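PDB 7KR6: glycoside hydrolase family 16 protein from Bacteroides ovatus, which probably hydrolyses O-glycosidic bonds of mixed-linkage beta-glucans as an endo-glucanase, and is captured here with a fluorinated glucoside label bound covalently. Local coordinates for residues F45-E53 and R98-S106; Q138-D146 and T226-I234. The protein carries 1 engineered substitution. All blocks are in the same frame, centred on the assembly; numbering follows the deposited sequence.

Contact 1. Residues F45-E53 and R98-S106. With BGC (beta-D-glucopyranose), chain C.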
# COMPACT_ATOMS: atom_id res chain seq x y z
N PHE A 45 -21.08 -1.13 -28.21
CA PHE A 45 -19.73 -1.66 -27.93
C PHE A 45 -18.92 -1.54 -29.21
O PHE A 45 -19.11 -2.32 -30.17
CB PHE A 45 -19.76 -3.09 -27.43
CG PHE A 45 -18.41 -3.52 -26.94
CD1 PHE A 45 -17.97 -3.09 -25.69
CD2 PHE A 45 -17.56 -4.28 -27.72
CE1 PHE A 45 -16.73 -3.48 -25.23
CE2 PHE A 45 -16.30 -4.63 -27.26
CZ PHE A 45 -15.90 -4.22 -26.01
N ASP A 46 -17.98 -0.60 -29.21
CA ASP A 46 -17.16 -0.25 -30.40
C ASP A 46 -15.87 -1.07 -30.41
O ASP A 46 -14.90 -0.68 -29.69
CB ASP A 46 -16.95 1.24 -30.47
CG ASP A 46 -16.19 1.69 -31.71
OD1 ASP A 46 -15.75 0.82 -32.50
OD2 ASP A 46 -16.08 2.88 -31.86
N GLU A 47 -15.84 -2.15 -31.18
CA GLU A 47 -14.69 -3.06 -31.33
C GLU A 47 -13.51 -2.35 -32.00
O GLU A 47 -12.44 -2.90 -31.91
CB GLU A 47 -15.14 -4.32 -32.05
CG GLU A 47 -16.20 -5.06 -31.26
CD GLU A 47 -16.69 -6.36 -31.86
OE1 GLU A 47 -16.54 -6.52 -33.07
OE2 GLU A 47 -17.23 -7.18 -31.10
N LYS A 48 -13.66 -1.15 -32.54
CA LYS A 48 -12.50 -0.38 -33.09
C LYS A 48 -11.78 0.35 -31.95
O LYS A 48 -10.70 0.86 -32.16
CB LYS A 48 -12.94 0.63 -34.14
CG LYS A 48 -13.63 0.00 -35.35
CD LYS A 48 -13.79 0.99 -36.49
CE LYS A 48 -14.19 0.32 -37.79
NZ LYS A 48 -15.62 -0.08 -37.78
N VAL A 49 -12.35 0.33 -30.75
CA VAL A 49 -11.78 1.02 -29.57
C VAL A 49 -11.48 0.02 -28.45
O VAL A 49 -10.45 0.21 -27.79
CB VAL A 49 -12.73 2.11 -29.07
CG1 VAL A 49 -12.21 2.75 -27.78
CG2 VAL A 49 -12.93 3.15 -30.16
N TRP A 50 -12.37 -0.95 -28.21
CA TRP A 50 -12.28 -1.83 -27.01
C TRP A 50 -12.11 -3.29 -27.41
O TRP A 50 -12.62 -3.69 -28.49
CB TRP A 50 -13.53 -1.63 -26.14
CG TRP A 50 -13.80 -0.23 -25.73
CD1 TRP A 50 -14.73 0.63 -26.22
CD2 TRP A 50 -13.04 0.54 -24.76
NE1 TRP A 50 -14.65 1.85 -25.62
CE2 TRP A 50 -13.64 1.82 -24.69
CE3 TRP A 50 -11.97 0.23 -23.89
CZ2 TRP A 50 -13.17 2.84 -23.86
CZ3 TRP A 50 -11.55 1.23 -23.03
CH2 TRP A 50 -12.12 2.51 -23.02
N THR A 51 -11.50 -4.07 -26.53
CA THR A 51 -11.40 -5.53 -26.58
C THR A 51 -11.92 -6.07 -25.24
O THR A 51 -11.40 -5.62 -24.20
CB THR A 51 -9.97 -5.97 -26.83
OG1 THR A 51 -9.54 -5.20 -27.95
CG2 THR A 51 -9.80 -7.45 -27.06
N LYS A 52 -12.87 -6.99 -25.29
CA LYS A 52 -13.26 -7.82 -24.13
C LYS A 52 -12.19 -8.86 -23.85
O LYS A 52 -11.69 -9.50 -24.77
CB LYS A 52 -14.61 -8.49 -24.37
CG LYS A 52 -15.73 -7.55 -24.76
CD LYS A 52 -17.03 -8.26 -24.96
CE LYS A 52 -18.17 -7.38 -25.39
NZ LYS A 52 -19.45 -8.14 -25.33
N GLU A 53 -11.85 -9.04 -22.57
CA GLU A 53 -10.80 -9.98 -22.14
C GLU A 53 -11.44 -11.27 -21.69
O GLU A 53 -12.58 -11.25 -21.12
CB GLU A 53 -9.87 -9.38 -21.07
CG GLU A 53 -9.11 -8.18 -21.57
CD GLU A 53 -8.03 -7.70 -20.62
OE1 GLU A 53 -7.39 -8.56 -20.02
OE2 GLU A 53 -7.88 -6.48 -20.46
N ARG A 98 -14.05 -7.41 -18.21
CA ARG A 98 -12.85 -6.54 -18.25
C ARG A 98 -12.64 -6.15 -19.71
O ARG A 98 -12.68 -7.07 -20.57
CB ARG A 98 -11.62 -7.31 -17.76
CG ARG A 98 -10.30 -6.58 -17.95
CD ARG A 98 -9.23 -7.12 -17.05
NE ARG A 98 -7.87 -6.78 -17.47
CZ ARG A 98 -6.81 -6.90 -16.71
NH1 ARG A 98 -6.92 -7.24 -15.45
NH2 ARG A 98 -5.60 -6.67 -17.21
N ILE A 99 -12.40 -4.88 -19.97
CA ILE A 99 -12.06 -4.41 -21.34
C ILE A 99 -10.80 -3.57 -21.29
O ILE A 99 -10.49 -2.90 -20.28
CB ILE A 99 -13.22 -3.64 -21.96
CG1 ILE A 99 -13.43 -2.29 -21.28
CG2 ILE A 99 -14.48 -4.48 -22.00
CD1 ILE A 99 -14.54 -1.43 -21.85
N ASN A 100 -10.18 -3.44 -22.47
CA ASN A 100 -9.07 -2.50 -22.63
C ASN A 100 -9.10 -1.91 -24.04
O ASN A 100 -9.68 -2.54 -24.92
CB ASN A 100 -7.74 -3.22 -22.38
CG ASN A 100 -7.36 -4.25 -23.43
OD1 ASN A 100 -6.91 -3.87 -24.52
ND2 ASN A 100 -7.59 -5.54 -23.17
N SER A 101 -8.33 -0.86 -24.25
CA SER A 101 -8.17 -0.19 -25.55
C SER A 101 -6.74 -0.35 -26.10
O SER A 101 -6.38 0.47 -26.99
CB SER A 101 -8.63 1.24 -25.47
OG SER A 101 -7.76 2.07 -24.70
N LYS A 102 -6.01 -1.37 -25.68
CA LYS A 102 -4.60 -1.58 -26.14
C LYS A 102 -4.58 -1.73 -27.66
O LYS A 102 -5.41 -2.51 -28.23
CB LYS A 102 -3.98 -2.84 -25.55
CG LYS A 102 -2.49 -2.98 -25.78
CD LYS A 102 -1.96 -4.20 -25.14
CE LYS A 102 -0.45 -4.25 -25.11
NZ LYS A 102 0.07 -4.06 -26.48
N GLY A 103 -3.67 -0.99 -28.28
CA GLY A 103 -3.51 -1.08 -29.75
C GLY A 103 -4.63 -0.38 -30.50
O GLY A 103 -4.64 -0.47 -31.77
N LYS A 104 -5.59 0.26 -29.83
CA LYS A 104 -6.80 0.87 -30.45
C LYS A 104 -6.95 2.34 -30.04
O LYS A 104 -7.31 3.20 -30.88
CB LYS A 104 -8.05 0.05 -30.15
CG LYS A 104 -8.01 -1.39 -30.63
CD LYS A 104 -9.28 -2.20 -30.32
CE LYS A 104 -9.25 -3.61 -30.92
NZ LYS A 104 -10.42 -4.41 -30.52
N LYS A 105 -6.80 2.68 -28.75
CA LYS A 105 -6.95 4.07 -28.32
C LYS A 105 -5.95 4.29 -27.19
O LYS A 105 -6.09 3.68 -26.10
CB LYS A 105 -8.36 4.36 -27.82
CG LYS A 105 -8.69 5.81 -27.59
CD LYS A 105 -8.65 6.72 -28.82
CE LYS A 105 -9.29 6.06 -30.02
NZ LYS A 105 -9.52 7.01 -31.13
N SER A 106 -5.01 5.17 -27.42
CA SER A 106 -3.98 5.50 -26.41
C SER A 106 -3.63 6.98 -26.52
O SER A 106 -3.97 7.61 -27.53
CB SER A 106 -2.80 4.62 -26.50
OG SER A 106 -2.06 4.84 -27.72
C2 BGC C . -1.02 -7.54 -11.43
C3 BGC C . -0.04 -8.05 -12.52
C4 BGC C . -0.63 -7.99 -13.91
C5 BGC C . -1.16 -6.58 -14.24
C6 BGC C . -1.86 -6.45 -15.57
C1 BGC C . -1.50 -6.20 -11.91
O2 BGC C . -0.45 -7.48 -10.15
O3 BGC C . 0.31 -9.38 -12.10
O4 BGC C . 0.39 -8.39 -14.87
O5 BGC C . -2.11 -6.21 -13.19
O6 BGC C . -3.00 -7.35 -15.64
O HOH W 1 -7.04 -4.22 -27.12
O HOH W 2 -14.51 -9.69 -19.97
O HOH W 3 -4.97 -6.75 -20.11
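Arg98 and Glu53 meet at the cleft end of a short antiparallel pairing, where strand 51-52 edges strand 93-107 in the beta-jelly-roll sandwich of family 16. The extended Arg98 puts NE 3.0 Å from Glu53 OE2 in a salt bridge; OE2 lies in the guanidinium plane, although the carboxylate is turned 76° to it. At the far end of the same guanidinium, NH2 donates to O6 of the chain C glucose, 3.1 Å away, so Glu53, itself held by His55, steadies a sugar-binding arginine. Ile99 rests CD1 over one face of the Trp50 indole, 4.1 Å from the six-ring centroid, while Val49 CG1 lies on the opposite face. Asn100 exchanges two backbone bonds with Thr51, and its ND2 reaches Glu53 OE2 (2.9 Å) from the carboxylate face opposite Arg98 NE. Ser101 sets CB against Val49 O, a buried carbonyl oxygen with no hydrogen-bonding partner. Beyond the strand, Lys104 reaches, extended beyond CG, over the carbonyls of Lys48 and Val49, and its ammonium is gripped by three oxygens: Glu47 O at 2.9 Å, Trp50 O from above its carbonyl plane, and Thr51 OG1, 2.8 Å from NZ.

Contact 2. Residues Q138-D146 and T226-I234. With G2F (2-deoxy-2-fluoro-alpha-D-glucopyranose), chain B; BGC (beta-D-glucopyranose), chain C; BGC (beta-D-glucopyranose), chain D.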
# COMPACT_ATOMS: atom_id res chain seq x y z
N GLN A 138 6.21 -6.17 -20.64
CA GLN A 138 5.36 -6.91 -19.68
C GLN A 138 5.24 -6.03 -18.44
O GLN A 138 6.28 -5.41 -18.09
CB GLN A 138 5.96 -8.27 -19.32
CG GLN A 138 4.91 -9.15 -18.65
CD GLN A 138 5.33 -10.59 -18.57
OE1 GLN A 138 6.41 -10.97 -19.05
NE2 GLN A 138 4.51 -11.40 -17.93
N TRP A 139 4.04 -6.00 -17.83
CA TRP A 139 3.82 -5.34 -16.51
C TRP A 139 4.96 -5.78 -15.61
O TRP A 139 5.29 -6.96 -15.56
CB TRP A 139 2.44 -5.72 -15.92
CG TRP A 139 2.08 -5.01 -14.65
CD1 TRP A 139 1.28 -3.89 -14.49
CD2 TRP A 139 2.47 -5.40 -13.33
NE1 TRP A 139 1.21 -3.54 -13.17
CE2 TRP A 139 1.89 -4.48 -12.42
CE3 TRP A 139 3.27 -6.44 -12.83
CZ2 TRP A 139 2.13 -4.57 -11.06
CZ3 TRP A 139 3.48 -6.54 -11.48
CH2 TRP A 139 2.92 -5.60 -10.61
N PRO A 140 5.56 -4.90 -14.77
CA PRO A 140 5.18 -3.50 -14.64
C PRO A 140 5.97 -2.55 -15.53
O PRO A 140 5.81 -1.36 -15.42
CB PRO A 140 5.55 -3.21 -13.17
CG PRO A 140 6.78 -4.04 -12.93
CD PRO A 140 6.58 -5.28 -13.79
N ALA A 141 6.81 -3.08 -16.42
CA ALA A 141 7.65 -2.19 -17.25
C ALA A 141 6.82 -1.39 -18.27
O ALA A 141 7.34 -0.41 -18.82
CB ALA A 141 8.70 -3.04 -17.94
N CYS A 142 5.57 -1.79 -18.57
CA CYS A 142 4.69 -0.97 -19.42
C CYS A 142 4.18 0.25 -18.64
O CYS A 142 3.78 1.20 -19.27
CB CYS A 142 3.51 -1.78 -19.92
SG CYS A 142 2.59 -2.59 -18.59
N GLY A 143 4.27 0.21 -17.30
CA GLY A 143 3.70 1.27 -16.45
C GLY A 143 2.22 1.03 -16.24
O GLY A 143 1.53 0.50 -17.12
N GLU A 144 1.73 1.37 -15.05
CA GLU A 144 0.31 1.23 -14.72
C GLU A 144 -0.10 2.45 -13.88
O GLU A 144 0.65 2.83 -12.91
CB GLU A 144 0.04 -0.04 -13.94
CG GLU A 144 -1.41 -0.47 -13.92
CD GLU A 144 -2.01 -0.61 -12.54
OE1 GLU A 144 -2.49 -1.72 -12.22
OE2 GLU A 144 -1.91 0.37 -11.75
N ILE A 145 -1.21 3.06 -14.26
CA ILE A 145 -1.88 4.12 -13.45
C ILE A 145 -3.22 3.56 -13.03
O ILE A 145 -4.05 3.27 -13.89
CB ILE A 145 -2.05 5.44 -14.21
CG1 ILE A 145 -0.75 5.92 -14.83
CG2 ILE A 145 -2.64 6.45 -13.26
CD1 ILE A 145 -0.96 7.03 -15.81
N ASP A 146 -3.39 3.38 -11.73
CA ASP A 146 -4.68 2.97 -11.14
C ASP A 146 -5.37 4.26 -10.74
O ASP A 146 -5.08 4.78 -9.68
CB ASP A 146 -4.47 1.93 -10.06
CG ASP A 146 -5.72 1.29 -9.57
OD1 ASP A 146 -6.77 1.42 -10.26
OD2 ASP A 146 -5.54 0.56 -8.52
N THR A 226 10.43 7.69 -15.40
CA THR A 226 10.52 7.50 -16.85
C THR A 226 9.36 6.65 -17.40
O THR A 226 9.21 6.68 -18.63
CB THR A 226 11.85 6.84 -17.23
OG1 THR A 226 11.98 5.56 -16.61
CG2 THR A 226 13.01 7.74 -16.96
N TYR A 227 8.56 6.00 -16.55
CA TYR A 227 7.48 5.10 -17.01
C TYR A 227 6.16 5.81 -17.37
O TYR A 227 5.22 5.08 -17.84
CB TYR A 227 7.27 4.03 -15.96
CG TYR A 227 8.44 3.08 -15.88
CD1 TYR A 227 9.55 3.35 -15.08
CD2 TYR A 227 8.46 1.96 -16.69
CE1 TYR A 227 10.63 2.48 -15.07
CE2 TYR A 227 9.54 1.08 -16.69
CZ TYR A 227 10.63 1.36 -15.89
OH TYR A 227 11.71 0.52 -15.90
N PHE A 228 6.05 7.15 -17.22
CA PHE A 228 4.75 7.84 -17.40
C PHE A 228 4.81 8.99 -18.40
O PHE A 228 4.17 10.02 -18.22
CB PHE A 228 4.25 8.26 -16.02
CG PHE A 228 4.05 7.05 -15.14
CD1 PHE A 228 2.93 6.25 -15.30
CD2 PHE A 228 5.01 6.68 -14.21
CE1 PHE A 228 2.78 5.10 -14.54
CE2 PHE A 228 4.87 5.52 -13.48
CZ PHE A 228 3.74 4.73 -13.63
N HIS A 229 5.49 8.74 -19.54
CA HIS A 229 5.80 9.79 -20.54
C HIS A 229 5.65 9.26 -21.97
O HIS A 229 6.30 9.82 -22.90
CB HIS A 229 7.17 10.40 -20.28
CG HIS A 229 7.26 10.98 -18.91
ND1 HIS A 229 6.75 12.21 -18.58
CD2 HIS A 229 7.76 10.44 -17.79
CE1 HIS A 229 6.94 12.40 -17.28
NE2 HIS A 229 7.58 11.34 -16.78
N ASP A 230 4.78 8.27 -22.15
CA ASP A 230 4.49 7.65 -23.46
C ASP A 230 2.99 7.35 -23.48
O ASP A 230 2.38 7.47 -22.43
CB ASP A 230 5.39 6.43 -23.65
CG ASP A 230 6.86 6.79 -23.86
OD1 ASP A 230 7.20 7.32 -24.96
OD2 ASP A 230 7.67 6.53 -22.97
N ASN A 231 2.44 6.97 -24.62
CA ASN A 231 1.02 6.61 -24.73
C ASN A 231 0.65 5.51 -23.73
O ASN A 231 1.36 4.47 -23.61
CB ASN A 231 0.67 6.14 -26.13
CG ASN A 231 0.77 7.26 -27.14
OD1 ASN A 231 0.74 8.44 -26.82
ND2 ASN A 231 0.95 6.85 -28.40
N PHE A 232 -0.53 5.70 -23.15
CA PHE A 232 -1.20 4.70 -22.28
C PHE A 232 -2.58 4.43 -22.85
O PHE A 232 -3.23 5.38 -23.30
CB PHE A 232 -1.29 5.23 -20.85
CG PHE A 232 -0.11 4.97 -19.95
CD1 PHE A 232 1.15 5.46 -20.25
CD2 PHE A 232 -0.26 4.27 -18.76
CE1 PHE A 232 2.23 5.24 -19.40
CE2 PHE A 232 0.83 4.02 -17.94
CZ PHE A 232 2.06 4.54 -18.23
N TYR A 233 -3.04 3.18 -22.77
CA TYR A 233 -4.43 2.79 -23.07
C TYR A 233 -5.23 2.58 -21.77
O TYR A 233 -4.68 2.67 -20.66
CB TYR A 233 -4.42 1.51 -23.89
CG TYR A 233 -3.84 0.29 -23.23
CD1 TYR A 233 -4.62 -0.56 -22.43
CD2 TYR A 233 -2.52 -0.06 -23.37
CE1 TYR A 233 -4.12 -1.71 -21.86
CE2 TYR A 233 -2.00 -1.21 -22.81
CZ TYR A 233 -2.79 -2.03 -22.02
OH TYR A 233 -2.30 -3.17 -21.48
N ILE A 234 -6.51 2.38 -21.97
CA ILE A 234 -7.53 2.45 -20.88
C ILE A 234 -8.04 1.06 -20.58
O ILE A 234 -8.24 0.24 -21.51
CB ILE A 234 -8.67 3.41 -21.27
CG1 ILE A 234 -8.15 4.79 -21.65
CG2 ILE A 234 -9.72 3.50 -20.17
CD1 ILE A 234 -9.09 5.60 -22.54
C1 G2F B . -2.94 -2.01 -10.89
C2 G2F B . -2.40 -3.36 -10.58
C3 G2F B . -3.09 -4.44 -11.39
C4 G2F B . -4.56 -4.38 -11.06
C5 G2F B . -5.06 -2.96 -11.48
C6 G2F B . -6.53 -2.67 -11.34
O3 G2F B . -2.53 -5.71 -11.10
O4 G2F B . -5.23 -5.46 -11.80
O5 G2F B . -4.36 -1.91 -10.77
O6 G2F B . -6.98 -3.05 -9.98
F2 G2F B . -0.98 -3.33 -10.75
C2 BGC C . -1.02 -7.54 -11.43
C3 BGC C . -0.04 -8.05 -12.52
C4 BGC C . -0.63 -7.99 -13.91
C5 BGC C . -1.16 -6.58 -14.24
C6 BGC C . -1.86 -6.45 -15.57
C1 BGC C . -1.50 -6.20 -11.91
O2 BGC C . -0.45 -7.48 -10.15
O3 BGC C . 0.31 -9.38 -12.10
O4 BGC C . 0.39 -8.39 -14.87
O5 BGC C . -2.11 -6.21 -13.19
O6 BGC C . -3.00 -7.35 -15.64
C2 BGC D . 1.02 -9.34 -16.90
C3 BGC D . 0.87 -10.60 -17.76
C4 BGC D . 1.02 -11.81 -16.88
C5 BGC D . 0.04 -11.73 -15.70
C6 BGC D . 0.18 -12.94 -14.81
C1 BGC D . -0.00 -9.36 -15.74
O2 BGC D . 0.77 -8.21 -17.71
O3 BGC D . 1.96 -10.57 -18.67
O4 BGC D . 0.67 -12.97 -17.65
O5 BGC D . 0.27 -10.51 -14.98
O6 BGC D . 1.43 -13.03 -14.15
O HOH W 4 5.40 3.62 -20.19
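The backbones of 138-146 and 226-234 come nearest at Gly143 and Tyr227, CA atoms 5.4 Å apart, where a type I turn from Pro140 to Gly143 leads into strand 144-150. Between the two segments, water 4 lies 2.8 Å from Tyr227 O and also near Cys142 O, and can donate to either carbonyl. Tyr227 brings the CD2-CE2 edge of its ring up to Ala141 O, which lies in the ring plane 3.4 Å from CD2. Phe228 likewise turns an edge to Glu144 O, 3.5 Å from CE1; CE1 also packs 3.6 Å from Ile145 CG1. With CG1 beside its own backbone N (chi1 -51°), Ile145 also meets Phe232, whose CE2 is 3.7 Å from Gly143 O. Gly143, with no side chain, lets Phe232 CZ and the Tyr227 carbonyl lie close by. The other side of 138-146 faces the substrate cleft: Glu144, bent at chi2, carries the fluoroglucose through an OE1-C1 bond of 1.4 Å, consistent with its being the catalytic nucleophile of a retaining enzyme, trapped as the glycosyl-enzyme. Trp139 lies flat against the chain C glucose, with Pro140 CB on its opposite face. Around this site, strand 144-150 runs between strands 125-133 and 164-171, Phe228 packs on Ile169, Phe232 touches Met131 and meets the Trp203 ring, and strand 232-240 pairs with 125-133.

Both contacts serve the same sugar-binding cleft. Contact 1 is partly buried at the edge of the fold, with exposed lysines at one end, and relies on strand pairing, a salt bridge and an ammonium held by oxygens. Contact 2 is buried and mainly apolar, its aromatic rings packing on backbone and isoleucine while a water lies between two carbonyls. Their second segments belong to neighbouring strands, 93-107 and 232-240: Ser101 N probably bonds to Ile234 O, and Ser106 packs on Phe232 and Asn231. The chain C glucose touches both, through a polar guanidinium in contact 1 and through an indole face in contact 2, whose glutamate holds the next sugar covalently.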